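Local coordinates for glucose import ATP-binding protein GlcV (Sulfolobus solfataricus, PDB 1OXX) that hydrolyses ATP to energise glucose uptake, acting as the nucleotide-binding subunit of the GlcSTUV ABC transporter, at residues G31-I36 against E185-L190; G35-S40 against A202-I207; W91-N96 against A144-V149; E166-L171 against D177-L182. The protein carries 1 engineered substitution. All blocks are in the same frame, centred on the assembly; numbering follows the deposited sequence. Where two conformers were deposited one is given.

Interaction 1: residues G31-I36 against E185-L190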
# COMPACT_ATOMS: atom_id res chain seq x y z
N GLY A 31 0.42 -16.66 9.21
CA GLY A 31 -0.25 -15.65 10.00
C GLY A 31 0.30 -14.24 9.82
O GLY A 31 -0.13 -13.31 10.50
N GLU A 32 1.25 -14.10 8.91
CA GLU A 32 1.85 -12.79 8.67
C GLU A 32 0.92 -11.87 7.89
O GLU A 32 0.14 -12.32 7.06
CB GLU A 32 3.19 -12.95 7.95
CG GLU A 32 3.95 -11.63 7.77
CD GLU A 32 5.36 -11.80 7.24
OE1 GLU A 32 5.62 -12.78 6.52
OE2 GLU A 32 6.23 -10.94 7.54
N ARG A 33 0.98 -10.57 8.19
CA ARG A 33 0.28 -9.53 7.47
C ARG A 33 1.32 -8.89 6.55
O ARG A 33 2.20 -8.14 7.01
CB ARG A 33 -0.31 -8.50 8.44
CG ARG A 33 -1.35 -9.09 9.38
CD ARG A 33 -1.90 -8.11 10.41
NE ARG A 33 -1.04 -6.95 10.60
CZ ARG A 33 -1.34 -5.91 11.37
NH1 ARG A 33 -2.47 -5.90 12.06
NH2 ARG A 33 -0.50 -4.89 11.47
N PHE A 34 1.25 -9.24 5.28
CA PHE A 34 2.19 -8.80 4.27
C PHE A 34 1.52 -7.88 3.27
O PHE A 34 0.42 -8.14 2.81
CB PHE A 34 2.80 -9.99 3.54
CG PHE A 34 4.04 -9.66 2.79
CD1 PHE A 34 5.27 -9.73 3.40
CD2 PHE A 34 4.00 -9.30 1.46
CE1 PHE A 34 6.41 -9.44 2.72
CE2 PHE A 34 5.15 -8.99 0.77
CZ PHE A 34 6.35 -9.06 1.41
N GLY A 35 2.20 -6.81 2.93
CA GLY A 35 1.70 -5.90 1.92
C GLY A 35 2.61 -5.74 0.72
O GLY A 35 3.82 -5.98 0.80
N ILE A 36 2.02 -5.35 -0.41
CA ILE A 36 2.78 -4.98 -1.59
C ILE A 36 2.36 -3.57 -2.03
O ILE A 36 1.15 -3.28 -2.16
CB ILE A 36 2.55 -5.99 -2.75
CG1 ILE A 36 3.02 -7.41 -2.40
CG2 ILE A 36 3.24 -5.52 -3.98
CD1 ILE A 36 4.51 -7.59 -2.48
N GLU A 185 -9.16 -6.54 12.79
CA GLU A 185 -9.86 -7.34 13.79
C GLU A 185 -10.09 -8.77 13.30
O GLU A 185 -9.87 -9.74 14.02
CB GLU A 185 -11.20 -6.68 14.15
N VAL A 186 -10.57 -8.89 12.06
CA VAL A 186 -10.79 -10.19 11.46
C VAL A 186 -9.51 -11.01 11.42
O VAL A 186 -9.50 -12.19 11.76
CB VAL A 186 -11.34 -10.03 10.02
CG1 VAL A 186 -11.12 -11.28 9.20
CG2 VAL A 186 -12.80 -9.61 10.05
N GLN A 187 -8.42 -10.39 10.98
CA GLN A 187 -7.16 -11.11 10.88
C GLN A 187 -6.71 -11.60 12.25
O GLN A 187 -6.26 -12.74 12.39
CB GLN A 187 -6.08 -10.24 10.24
CG GLN A 187 -4.82 -11.02 9.86
CD GLN A 187 -3.91 -11.32 11.06
OE1 GLN A 187 -3.85 -10.52 12.01
NE2 GLN A 187 -3.20 -12.45 11.01
N SER A 188 -6.85 -10.76 13.27
CA SER A 188 -6.45 -11.12 14.63
C SER A 188 -7.25 -12.30 15.15
O SER A 188 -6.70 -13.24 15.75
CB SER A 188 -6.66 -9.94 15.58
OG SER A 188 -6.18 -10.26 16.87
N ARG A 189 -8.56 -12.24 14.92
CA ARG A 189 -9.50 -13.25 15.39
C ARG A 189 -9.28 -14.60 14.71
O ARG A 189 -9.36 -15.64 15.35
CB ARG A 189 -10.92 -12.76 15.12
CG ARG A 189 -11.99 -13.74 15.46
CD ARG A 189 -13.37 -13.10 15.52
NE ARG A 189 -13.75 -12.54 14.23
CZ ARG A 189 -14.10 -13.28 13.19
NH1 ARG A 189 -14.08 -14.59 13.30
NH2 ARG A 189 -14.45 -12.71 12.05
N LEU A 190 -9.00 -14.59 13.41
CA LEU A 190 -8.85 -15.83 12.66
C LEU A 190 -7.41 -16.33 12.55
O LEU A 190 -7.20 -17.53 12.36
CB LEU A 190 -9.41 -15.63 11.25
CG LEU A 190 -10.91 -15.35 11.15
CD1 LEU A 190 -11.33 -15.15 9.71
CD2 LEU A 190 -11.72 -16.50 11.72
O HOH W 1 -4.43 -7.81 12.70
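Gln187 lays its side chain against the aliphatic part of Arg33: CD of Arg33 lies 3.5 Å from Gln187 OE1, and CG of Arg33 lies 3.8 Å from Gln187 CD. The flat ends do not stack, since the guanidinium and amide planes stand 77° apart. Instead a water joins them, accepting from Arg33 NH1 at 2.8 Å, in the guanidinium plane, and donating to Gln187 OE1 at 2.9 Å. Because Arg33 was modelled in two conformers, this bridge is established for one of them. The amide nitrogen faces the other way: Gln187 NE2 comes within 3.2 Å of Gly31 O, but the angle is too poor for a hydrogen bond, and its donor serves Val192 O instead. The Gln187 chain reaches this position by running out from the helix with CG opposite the backbone N (chi1 -169°) and then bending at chi2. In the P-loop NTPase core, helix 176-190 leads into strand 193-198, which lies parallel to and beside strand 33-37, so Gln187 works where that helix approaches the start of the strand. With an alanine in place of Gln187, Val192 O would probably lose its side-chain donor and the water would be left to Arg33 alone. Further out, Asp209 takes Arg33 NH2 in a salt bridge, Thr193 OG1 bonds Gly31 N, and Leu194 pairs with the backbone of Glu32.

Interaction 2: residues G35-S40 against A202-I207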
# COMPACT_ATOMS: atom_id res chain seq x y z
N GLY A 35 2.20 -6.81 2.93
CA GLY A 35 1.70 -5.90 1.92
C GLY A 35 2.61 -5.74 0.72
O GLY A 35 3.82 -5.98 0.80
N ILE A 36 2.02 -5.35 -0.41
CA ILE A 36 2.78 -4.98 -1.59
C ILE A 36 2.36 -3.57 -2.03
O ILE A 36 1.15 -3.28 -2.16
CB ILE A 36 2.55 -5.99 -2.75
CG1 ILE A 36 3.02 -7.41 -2.40
CG2 ILE A 36 3.24 -5.52 -3.98
CD1 ILE A 36 4.51 -7.59 -2.48
N LEU A 37 3.35 -2.70 -2.21
CA LEU A 37 3.19 -1.35 -2.73
C LEU A 37 3.92 -1.26 -4.07
O LEU A 37 4.93 -1.93 -4.25
CB LEU A 37 3.85 -0.33 -1.81
CG LEU A 37 3.09 -0.05 -0.51
CD1 LEU A 37 3.95 0.79 0.45
CD2 LEU A 37 1.73 0.61 -0.73
N GLY A 38 3.44 -0.42 -5.00
CA GLY A 38 4.12 -0.21 -6.28
C GLY A 38 3.37 0.68 -7.26
O GLY A 38 2.18 0.89 -7.09
N PRO A 39 4.07 1.20 -8.28
CA PRO A 39 3.44 2.08 -9.28
C PRO A 39 2.45 1.38 -10.19
O PRO A 39 1.62 2.06 -10.78
CB PRO A 39 4.63 2.58 -10.12
CG PRO A 39 5.85 2.20 -9.37
CD PRO A 39 5.50 1.00 -8.55
N SER A 40 2.53 0.06 -10.32
CA SER A 40 1.69 -0.64 -11.30
C SER A 40 0.54 -1.44 -10.71
O SER A 40 0.73 -2.55 -10.20
CB SER A 40 2.52 -1.56 -12.19
OG SER A 40 1.73 -2.07 -13.25
N ALA A 202 -1.59 4.25 3.02
CA ALA A 202 -2.37 4.21 4.25
C ALA A 202 -2.91 2.80 4.53
O ALA A 202 -3.05 2.38 5.68
CB ALA A 202 -3.52 5.22 4.19
N ASP A 203 -3.19 2.07 3.47
CA ASP A 203 -3.66 0.70 3.60
C ASP A 203 -2.53 -0.16 4.17
O ASP A 203 -2.74 -1.01 5.04
CB ASP A 203 -4.13 0.17 2.25
CG ASP A 203 -5.41 0.84 1.77
OD1 ASP A 203 -5.70 0.79 0.55
OD2 ASP A 203 -6.16 1.46 2.54
N ILE A 204 -1.32 0.08 3.69
CA ILE A 204 -0.13 -0.65 4.16
C ILE A 204 0.16 -0.35 5.63
O ILE A 204 0.38 -1.26 6.43
CB ILE A 204 1.08 -0.21 3.31
CG1 ILE A 204 0.92 -0.67 1.87
CG2 ILE A 204 2.40 -0.72 3.89
CD1 ILE A 204 0.75 -2.12 1.74
N PHE A 205 0.20 0.91 5.99
CA PHE A 205 0.51 1.26 7.38
C PHE A 205 -0.52 0.72 8.35
O PHE A 205 -0.19 0.37 9.49
CB PHE A 205 0.67 2.76 7.53
CG PHE A 205 2.05 3.24 7.18
CD1 PHE A 205 2.31 3.76 5.93
CD2 PHE A 205 3.10 3.09 8.07
CE1 PHE A 205 3.59 4.18 5.58
CE2 PHE A 205 4.37 3.50 7.73
CZ PHE A 205 4.62 4.04 6.47
N ALA A 206 -1.77 0.66 7.91
CA ALA A 206 -2.84 0.25 8.79
C ALA A 206 -2.82 -1.24 9.04
O ALA A 206 -3.10 -1.68 10.15
CB ALA A 206 -4.18 0.66 8.20
N ILE A 207 -2.47 -2.01 8.01
CA ILE A 207 -2.66 -3.45 8.06
C ILE A 207 -1.43 -4.33 7.98
O ILE A 207 -1.42 -5.41 8.56
CB ILE A 207 -3.60 -3.85 6.91
CG1 ILE A 207 -5.00 -3.29 7.13
CG2 ILE A 207 -3.67 -5.36 6.77
CD1 ILE A 207 -5.86 -3.28 5.87
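Gly35 opens the contact by presenting its bare CA to Ile204, whose CD1 lies 3.9 Å away. Modelling a CB on Gly35 puts it 2.6 Å from Ile204 CD1, a clash, so the close approach depends on the missing side chain. Ile36 takes part through its backbone N, 4.1 Å from Ile204 CD1, while its side chain leaves from the other face of the strand. Leu37 follows, its isobutyl end coming up against the CG1 branch of Ile204, which stands opposite the carbonyl carbon (chi1 -67°) and points at the strand; Leu37 has two conformers and the modelled separation is shorter than carbons allow, so the exact fit is doubtful. An alanine in place of Ile204 would be likely to uncover Gly35 and open a gap beside Leu37. Past the strand, Gly38 enters the Walker A loop, and Ser40, inferred to bind ATP, caps the next helix through its OG, bonded to Gly43 N. The strand 35-37 and helix 202-207 run nearly antiparallel (159°), with axes 8.8 Å apart. Val211 of the adjoining strand 210-215 touches both Leu37 and Ile204, helix 235-241 reaches Leu37 through Ile241, and Asp203 ties helix 201-207 to Arg180 of helix 176-190.

Interaction 3: residues W91-N96 against A144-V149. Engineered in segment 144-149: Ala144 (natural residue Gly).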
# COMPACT_ATOMS: atom_id res chain seq x y z
N TRP A 91 -14.00 -7.70 -7.87
CA TRP A 91 -14.94 -8.81 -7.64
C TRP A 91 -16.15 -8.26 -6.89
O TRP A 91 -16.18 -8.25 -5.67
CB TRP A 91 -14.31 -9.94 -6.83
CG TRP A 91 -15.20 -11.14 -6.72
CD1 TRP A 91 -16.21 -11.49 -7.57
CD2 TRP A 91 -15.16 -12.15 -5.70
NE1 TRP A 91 -16.80 -12.66 -7.16
CE2 TRP A 91 -16.18 -13.09 -6.01
CE3 TRP A 91 -14.38 -12.36 -4.57
CZ2 TRP A 91 -16.42 -14.22 -5.22
CZ3 TRP A 91 -14.62 -13.48 -3.79
CH2 TRP A 91 -15.63 -14.40 -4.12
N ALA A 92 -17.15 -7.83 -7.63
CA ALA A 92 -18.30 -7.19 -7.00
C ALA A 92 -19.31 -8.19 -6.46
O ALA A 92 -19.23 -9.39 -6.69
CB ALA A 92 -18.97 -6.27 -7.99
N LEU A 93 -20.27 -7.68 -5.71
CA LEU A 93 -21.37 -8.52 -5.27
C LEU A 93 -22.30 -8.75 -6.46
O LEU A 93 -22.36 -7.93 -7.37
CB LEU A 93 -22.14 -7.85 -4.13
CG LEU A 93 -21.35 -7.53 -2.87
CD1 LEU A 93 -22.21 -6.76 -1.88
CD2 LEU A 93 -20.85 -8.82 -2.25
N TYR A 94 -23.01 -9.88 -6.48
CA TYR A 94 -23.96 -10.14 -7.55
C TYR A 94 -25.18 -9.28 -7.27
O TYR A 94 -25.81 -9.41 -6.22
CB TYR A 94 -24.38 -11.61 -7.56
CG TYR A 94 -23.36 -12.54 -8.17
CD1 TYR A 94 -22.48 -13.25 -7.37
CD2 TYR A 94 -23.29 -12.73 -9.55
CE1 TYR A 94 -21.55 -14.12 -7.93
CE2 TYR A 94 -22.37 -13.59 -10.11
CZ TYR A 94 -21.50 -14.28 -9.30
OH TYR A 94 -20.58 -15.14 -9.86
N PRO A 95 -25.51 -8.39 -8.19
CA PRO A 95 -26.57 -7.41 -7.96
C PRO A 95 -27.96 -8.01 -7.76
O PRO A 95 -28.78 -7.37 -7.09
CB PRO A 95 -26.51 -6.53 -9.21
CG PRO A 95 -25.89 -7.42 -10.24
CD PRO A 95 -24.87 -8.21 -9.51
N ASN A 96 -28.24 -9.17 -8.35
CA ASN A 96 -29.55 -9.78 -8.22
C ASN A 96 -29.60 -10.98 -7.28
O ASN A 96 -30.48 -11.85 -7.39
CB ASN A 96 -30.11 -10.18 -9.58
CG ASN A 96 -31.61 -10.32 -9.54
OD1 ASN A 96 -32.28 -9.68 -8.72
ND2 ASN A 96 -32.16 -11.17 -10.41
N ALA A 144 -20.61 0.66 3.66
CA ALA A 144 -19.99 -0.15 4.70
C ALA A 144 -20.62 -1.53 4.73
O ALA A 144 -19.93 -2.53 4.90
CB ALA A 144 -20.10 0.50 6.04
N GLN A 145 -21.94 -1.60 4.57
CA GLN A 145 -22.59 -2.89 4.55
C GLN A 145 -22.17 -3.74 3.35
O GLN A 145 -22.00 -4.94 3.49
CB GLN A 145 -24.11 -2.72 4.58
CG GLN A 145 -24.59 -2.24 5.93
CD GLN A 145 -26.04 -1.79 5.95
OE1 GLN A 145 -26.63 -1.50 4.90
NE2 GLN A 145 -26.63 -1.75 7.15
N GLN A 146 -21.97 -3.12 2.18
CA GLN A 146 -21.52 -3.85 1.01
C GLN A 146 -20.13 -4.40 1.27
O GLN A 146 -19.82 -5.54 0.92
CB GLN A 146 -21.51 -2.96 -0.24
CG GLN A 146 -22.90 -2.51 -0.70
CD GLN A 146 -22.83 -1.33 -1.64
OE1 GLN A 146 -21.75 -0.79 -1.88
NE2 GLN A 146 -23.97 -0.93 -2.18
N GLN A 147 -19.29 -3.59 1.90
CA GLN A 147 -17.95 -4.03 2.27
C GLN A 147 -18.01 -5.24 3.17
O GLN A 147 -17.27 -6.22 2.99
CB GLN A 147 -17.22 -2.89 2.97
CG GLN A 147 -15.75 -3.16 3.14
CD GLN A 147 -14.95 -2.74 1.92
OE1 GLN A 147 -15.45 -1.99 1.06
NE2 GLN A 147 -13.70 -3.19 1.85
N ARG A 148 -18.88 -5.19 4.16
CA ARG A 148 -19.01 -6.28 5.09
C ARG A 148 -19.59 -7.54 4.43
O ARG A 148 -19.17 -8.65 4.77
CB ARG A 148 -19.79 -5.85 6.32
CG ARG A 148 -19.03 -4.86 7.16
CD ARG A 148 -19.84 -4.22 8.25
NE ARG A 148 -19.00 -3.32 9.02
CZ ARG A 148 -18.61 -3.55 10.25
NH1 ARG A 148 -18.99 -4.65 10.88
NH2 ARG A 148 -17.83 -2.67 10.87
N VAL A 149 -20.52 -7.40 3.49
CA VAL A 149 -21.02 -8.57 2.78
C VAL A 149 -19.91 -9.20 1.94
O VAL A 149 -19.78 -10.41 1.89
CB VAL A 149 -22.22 -8.20 1.90
CG1 VAL A 149 -22.63 -9.37 1.03
CG2 VAL A 149 -23.34 -7.75 2.78
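Leu93 overlaps Val149 with both of its methyl groups: CD2 of Leu93 lies 3.8 Å from Val149 CG1, and CD1 of Leu93 lies 3.9 Å from the same CG1. The CD1 methyl also lies 4.0 Å from Val149 CB, so the leucine fork straddles one branch of the valine rather than meeting it end on. That branch is available because Val149 CG1 stands opposite its own backbone N (chi1 173°). One turn back along the helix, Leu93 CD1 rests 3.9 Å from Gln146 O and 4.2 Å from Gln146 CB. The glutamine therefore contributes its backbone and the root of its side chain, while its amide reaches on to Pro138, where NE2 bonds the carbonyl oxygen.

Segment 91-96 belongs to the loop just after Gln89, the Q-loop glutamine inferred to bind ATP. Helix 143-155 begins in the ABC signature motif, where Ala144 is an engineered replacement of glycine. The contact thus joins the Q-loop region to the signature helix. Arg153, farther along that helix, takes the carbonyls of Trp91 and Ala92, and Asn102 and Ile103 of helix 99-104 touch Leu93 and Val149 respectively. No hydrogen bond crosses between 91-96 and 144-149; carbon contacts made by a single leucine impose little directionality, and a small shift of the loop on the helix would probably break no bond between these two segments.

Interaction 4: residues E166-L171 against D177-L182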
# COMPACT_ATOMS: atom_id res chain seq x y z
N GLU A 166 -6.86 -3.61 -3.37
CA GLU A 166 -7.57 -2.33 -3.34
C GLU A 166 -8.89 -2.48 -2.62
O GLU A 166 -9.93 -2.03 -3.11
CB GLU A 166 -7.85 -1.84 -4.77
CG GLU A 166 -6.63 -1.43 -5.55
CD GLU A 166 -6.08 -0.09 -5.11
OE1 GLU A 166 -6.87 0.76 -4.65
OE2 GLU A 166 -4.85 0.12 -5.23
N PRO A 167 -8.86 -3.08 -1.44
CA PRO A 167 -10.10 -3.48 -0.76
C PRO A 167 -10.98 -2.36 -0.23
O PRO A 167 -12.14 -2.65 0.09
CB PRO A 167 -9.57 -4.27 0.43
CG PRO A 167 -8.28 -3.64 0.71
CD PRO A 167 -7.67 -3.45 -0.66
N PHE A 168 -10.45 -1.14 -0.10
CA PHE A 168 -11.21 -0.05 0.52
C PHE A 168 -11.49 1.07 -0.45
O PHE A 168 -12.03 2.11 -0.07
CB PHE A 168 -10.43 0.50 1.71
CG PHE A 168 -9.91 -0.56 2.61
CD1 PHE A 168 -8.56 -0.71 2.83
CD2 PHE A 168 -10.79 -1.46 3.22
CE1 PHE A 168 -8.09 -1.71 3.64
CE2 PHE A 168 -10.32 -2.44 4.02
CZ PHE A 168 -8.97 -2.56 4.25
N SER A 169 -11.14 0.85 -1.70
CA SER A 169 -11.23 1.91 -2.69
C SER A 169 -12.64 2.24 -3.15
O SER A 169 -12.84 3.25 -3.81
CB SER A 169 -10.31 1.59 -3.87
OG SER A 169 -8.98 1.39 -3.40
N ASN A 170 -13.63 1.43 -2.79
CA ASN A 170 -15.02 1.74 -3.14
C ASN A 170 -15.64 2.67 -2.12
O ASN A 170 -16.69 3.27 -2.36
CB ASN A 170 -15.87 0.47 -3.20
CG ASN A 170 -15.64 -0.34 -4.46
OD1 ASN A 170 -15.02 0.14 -5.41
ND2 ASN A 170 -16.15 -1.57 -4.47
N LEU A 171 -15.00 2.78 -0.96
CA LEU A 171 -15.53 3.54 0.15
C LEU A 171 -15.12 4.98 0.11
O LEU A 171 -14.04 5.32 -0.37
CB LEU A 171 -15.04 2.96 1.47
CG LEU A 171 -15.50 1.56 1.83
CD1 LEU A 171 -14.77 1.05 3.05
CD2 LEU A 171 -17.01 1.56 2.06
N ASP A 177 -10.97 4.22 7.47
CA ASP A 177 -10.29 3.86 8.71
C ASP A 177 -11.08 2.77 9.42
O ASP A 177 -10.51 1.80 9.94
CB ASP A 177 -10.06 5.10 9.60
CG ASP A 177 -8.91 5.97 9.10
OD1 ASP A 177 -8.00 5.43 8.43
OD2 ASP A 177 -8.83 7.19 9.35
N SER A 178 -12.41 2.90 9.42
CA SER A 178 -13.26 1.88 10.01
C SER A 178 -13.07 0.52 9.32
O SER A 178 -12.98 -0.51 9.97
CB SER A 178 -14.74 2.28 9.92
OG SER A 178 -14.72 3.16 8.80
N ALA A 179 -13.01 0.54 7.99
CA ALA A 179 -12.88 -0.68 7.21
C ALA A 179 -11.52 -1.31 7.44
O ALA A 179 -11.41 -2.52 7.53
CB ALA A 179 -13.08 -0.37 5.75
N ARG A 180 -10.49 -0.49 7.54
CA ARG A 180 -9.16 -1.04 7.82
C ARG A 180 -9.13 -1.70 9.20
O ARG A 180 -8.53 -2.76 9.39
CB ARG A 180 -8.09 0.04 7.76
CG ARG A 180 -7.87 0.64 6.38
CD ARG A 180 -7.10 1.96 6.39
NE ARG A 180 -6.96 2.50 5.05
CZ ARG A 180 -7.18 3.77 4.72
NH1 ARG A 180 -7.54 4.65 5.64
NH2 ARG A 180 -7.04 4.16 3.46
N ALA A 181 -9.77 -1.05 10.17
CA ALA A 181 -9.83 -1.59 11.52
C ALA A 181 -10.58 -2.93 11.55
O ALA A 181 -10.19 -3.84 12.27
CB ALA A 181 -10.48 -0.58 12.45
N LEU A 182 -11.63 -3.06 10.76
CA LEU A 182 -12.38 -4.29 10.72
C LEU A 182 -11.51 -5.41 10.15
O LEU A 182 -11.50 -6.52 10.69
CB LEU A 182 -13.66 -4.13 9.90
CG LEU A 182 -14.49 -5.41 9.74
CD1 LEU A 182 -14.95 -5.90 11.09
CD2 LEU A 182 -15.68 -5.18 8.81
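Two overlapping type I turns, Glu166 to Ser169 and Phe168 to Leu171, fold segment 166-171 back on helix 177-182, bringing the CA atoms of Phe168 and Ala179 within 6.9 Å. The second turn is closed by Leu171 N bonding Phe168 O. From this bend Phe168 and Leu171 both lean on Ala179: its CB sits 3.6 Å from Phe168 CD2 and 3.5 Å from Leu171 CD1, the latter a snug fit. Arg180 CG lies over one face of the Phe168 ring in a CH-pi contact, 4.0 Å from the centroid and 27° off the normal. Pro167 CG lies over the other face, 3.5 Å above the plane toward the rim, so the ring is sandwiched. The guanidinium does not stack, its plane standing 78° from the ring; the chain, extended to NE (chi3 -178°), carries it past CG. Instead Arg180 NH1 makes a salt bridge with Asp177 OD1 at 2.9 Å, approaching from above the carboxylate plane, and NE pairs with Asp203.

Glu166, inferred to bind ATP, directly follows the Walker B strand 161-165, and Ser169 and Leu171 lie in the D-loop beyond. With its charge met by Asp177 and Asp203, Arg180 can lend its stem to the ring face.

Interactions 2 and 4 are buried, whereas interactions 1 and 3 are only partly so. Interactions 1 and 2 use opposite ends of strand 33-37; their segments overlap at Gly35 and Ile36, which touch only in interaction 2. The first is a water-bridged polar contact and the second aliphatic packing just before the Walker A loop. Helix 176-190 serves interaction 1 near its C-terminal end and interaction 4 nearer its start. Interactions 2 and 4 meet directly: Asp203 pairs with Arg180, and Ile207 packs on Phe168. Interaction 3 lies farther out, made of aliphatic contacts without a crossing hydrogen bond, yet Gln147 of its helix reaches Pro167, Phe168 and Leu171 of interaction 4.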